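Local coordinates for TTHB210-like domain-containing protein (Thermus thermophilus, PDB 3VG8) that is of unknown function but forms a homodecamer and is controlled by the sigma-E/anti-sigma-E regulatory system, at residues R38-K44 with E107-E112. The protein carries 1 engineered substitution. Numbering follows the deposited sequence.
Sequences RAGNLVK and ERKVLE
Lys44 and Glu107 join the bulged start of strand 42-50 to the last turn of helix 104-110 through a salt bridge of 3.0 Å from NZ to OE2. The ammonium comes from above the carboxylate plane, whereas Arg108 holds the same group side-on: its NH2 takes the syn lone pair of Glu107 OE2 at 2.8 Å, in the guanidinium plane, while its NE bonds to OE1. A bend at chi2 (-88°) turns the Glu107 carboxylate toward the Arg108 guanidinium. Lys44 NZ also pairs with Glu98, and Tyr116 bonds to Glu107 OE1.

Beside this network Val43, paired with Lys44 opposite Ala35 in a classic beta bulge, meets Leu111 tip to tip, CG1 lying 3.7 Å from CD1. With CG1 anti to the backbone N (chi1 179°), the other methyl, CG2, slides past CG2 of Val110. Lys44 CE also touches Leu111 CD1, at 3.6 Å, the two side chains crossing at a slant.

At the loop end, Arg38 crosses Glu112 at about a right angle. NE and NH2 share the carboxylate, with NH2 to OE1 at 3.2 Å and nearly straight, and the two planes are turned 38° apart. Glu112 is the positive-phi residue of the Schellman motif that closes the helix, and a water links Arg38 N to Val110 O.

A glutamine in place of Glu107 carries no charge, and Lys44 and Arg108, with NZ and NH2 4.2 Å apart, would probably repel each other with less to offset it and hold the strand to the helix less firmly. The buried carboxylate probably offsets two like charges and ties strand to helix, while Arg108 carries the network on to Asp24 of a neighbouring subunit.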
loop_
_atom_site.group_PDB
_atom_site.type_symbol
_atom_site.label_atom_id
_atom_site.label_comp_id
_atom_site.label_asym_id
_atom_site.label_seq_id
_atom_site.Cartn_x
_atom_site.Cartn_y
_atom_site.Cartn_z
ATOM N N ARG F 38 -13.027 15.777 -24.293
ATOM C CA ARG F 38 -13.486 15.101 -25.508
ATOM C C ARG F 38 -14.987 14.829 -25.533
ATOM O O ARG F 38 -15.554 14.594 -26.593
ATOM C CB ARG F 38 -12.712 13.783 -25.708
ATOM C CG ARG F 38 -11.212 13.960 -26.015
ATOM C CD ARG F 38 -10.591 12.643 -26.493
ATOM N NE ARG F 38 -9.130 12.664 -26.595
ATOM C CZ ARG F 38 -8.449 13.184 -27.614
ATOM N NH1 ARG F 38 -9.090 13.734 -28.630
ATOM N NH2 ARG F 38 -7.125 13.150 -27.617
ATOM N N ALA F 39 -15.629 14.878 -24.370
ATOM C CA ALA F 39 -17.060 14.620 -24.274
ATOM C C ALA F 39 -17.843 15.922 -24.420
ATOM O O ALA F 39 -19.069 15.930 -24.432
ATOM C CB ALA F 39 -17.390 13.944 -22.921
ATOM N N GLY F 40 -17.129 17.033 -24.500
ATOM C CA GLY F 40 -17.817 18.295 -24.651
ATOM C C GLY F 40 -18.218 18.933 -23.336
ATOM O O GLY F 40 -18.986 19.897 -23.344
ATOM N N ASN F 41 -17.714 18.396 -22.227
ATOM C CA ASN F 41 -17.985 18.949 -20.896
ATOM C C ASN F 41 -16.963 20.065 -20.616
ATOM O O ASN F 41 -15.780 19.922 -20.946
ATOM C CB ASN F 41 -17.792 17.887 -19.815
ATOM C CG ASN F 41 -18.715 16.714 -19.983
ATOM O OD1 ASN F 41 -19.915 16.887 -20.139
ATOM N ND2 ASN F 41 -18.160 15.503 -19.946
ATOM N N LEU F 42 -17.413 21.153 -20.005
ATOM C CA LEU F 42 -16.527 22.257 -19.652
ATOM C C LEU F 42 -15.681 21.844 -18.438
ATOM O O LEU F 42 -16.207 21.533 -17.371
ATOM C CB LEU F 42 -17.337 23.497 -19.306
ATOM C CG LEU F 42 -16.527 24.705 -18.815
ATOM C CD1 LEU F 42 -15.571 25.180 -19.901
ATOM C CD2 LEU F 42 -17.504 25.833 -18.419
ATOM N N VAL F 43 -14.367 21.853 -18.622
ATOM C CA VAL F 43 -13.412 21.460 -17.586
ATOM C C VAL F 43 -12.883 22.640 -16.767
ATOM O O VAL F 43 -12.723 22.544 -15.538
ATOM C CB VAL F 43 -12.206 20.716 -18.240
ATOM C CG1 VAL F 43 -11.180 20.309 -17.194
ATOM C CG2 VAL F 43 -12.715 19.463 -18.949
ATOM N N LYS F 44 -12.614 23.754 -17.439
ATOM C CA LYS F 44 -12.070 24.915 -16.740
ATOM C C LYS F 44 -12.199 26.222 -17.491
ATOM O O LYS F 44 -12.391 26.236 -18.694
ATOM C CB LYS F 44 -10.599 24.687 -16.370
ATOM C CG LYS F 44 -9.632 24.454 -17.545
ATOM C CD LYS F 44 -8.204 24.230 -17.005
ATOM C CE LYS F 44 -7.221 23.698 -18.037
ATOM N NZ LYS F 44 -5.891 23.336 -17.423
ATOM N N GLU F 107 -9.013 16.545 -13.906
ATOM C CA GLU F 107 -8.612 17.536 -14.899
ATOM C C GLU F 107 -7.483 16.979 -15.751
ATOM O O GLU F 107 -7.543 17.027 -16.981
ATOM C CB GLU F 107 -8.170 18.833 -14.197
ATOM C CG GLU F 107 -7.787 19.987 -15.109
ATOM C CD GLU F 107 -6.314 19.955 -15.505
ATOM O OE1 GLU F 107 -5.485 19.496 -14.692
ATOM O OE2 GLU F 107 -5.984 20.401 -16.619
ATOM N N ARG F 108 -6.460 16.433 -15.099
ATOM C CA ARG F 108 -5.331 15.871 -15.832
ATOM C C ARG F 108 -5.768 14.663 -16.664
ATOM O O ARG F 108 -5.269 14.447 -17.756
ATOM C CB ARG F 108 -4.207 15.486 -14.855
ATOM C CG ARG F 108 -3.428 16.697 -14.294
ATOM C CD ARG F 108 -2.529 17.338 -15.370
ATOM N NE ARG F 108 -3.225 18.353 -16.146
ATOM C CZ ARG F 108 -2.675 19.077 -17.117
ATOM N NH1 ARG F 108 -1.397 18.902 -17.449
ATOM N NH2 ARG F 108 -3.416 19.985 -17.761
ATOM N N LYS F 109 -6.729 13.897 -16.163
ATOM C CA LYS F 109 -7.209 12.745 -16.908
ATOM C C LYS F 109 -8.038 13.121 -18.129
ATOM O O LYS F 109 -7.753 12.664 -19.235
ATOM C CB LYS F 109 -8.045 11.828 -16.015
ATOM C CG LYS F 109 -8.726 10.684 -16.780
ATOM C CD LYS F 109 -9.628 9.840 -15.871
ATOM C CE LYS F 109 -10.220 8.647 -16.617
ATOM N NZ LYS F 109 -11.271 7.948 -15.820
ATOM N N VAL F 110 -9.052 13.964 -17.953
ATOM C CA VAL F 110 -9.891 14.302 -19.096
ATOM C C VAL F 110 -9.262 15.240 -20.113
ATOM O O VAL F 110 -9.702 15.293 -21.263
ATOM C CB VAL F 110 -11.292 14.820 -18.647
ATOM C CG1 VAL F 110 -11.940 13.764 -17.702
ATOM C CG2 VAL F 110 -11.188 16.191 -17.967
ATOM N N LEU F 111 -8.216 15.962 -19.725
ATOM C CA LEU F 111 -7.560 16.831 -20.699
ATOM C C LEU F 111 -6.302 16.137 -21.216
ATOM O O LEU F 111 -5.583 16.685 -22.044
ATOM C CB LEU F 111 -7.223 18.201 -20.091
ATOM C CG LEU F 111 -8.461 19.022 -19.706
ATOM C CD1 LEU F 111 -8.039 20.394 -19.200
ATOM C CD2 LEU F 111 -9.376 19.160 -20.906
ATOM N N GLU F 112 -6.061 14.921 -20.727
ATOM C CA GLU F 112 -4.920 14.095 -21.143
ATOM C C GLU F 112 -3.597 14.864 -21.092
ATOM O O GLU F 112 -2.848 14.908 -22.069
ATOM C CB GLU F 112 -5.148 13.572 -22.569
ATOM C CG GLU F 112 -6.309 12.581 -22.756
ATOM C CD GLU F 112 -6.576 12.299 -24.234
ATOM O OE1 GLU F 112 -5.594 12.251 -25.007
ATOM O OE2 GLU F 112 -7.752 12.125 -24.630
HETATM O O HOH W 1 -11.343 13.710 -22.596
#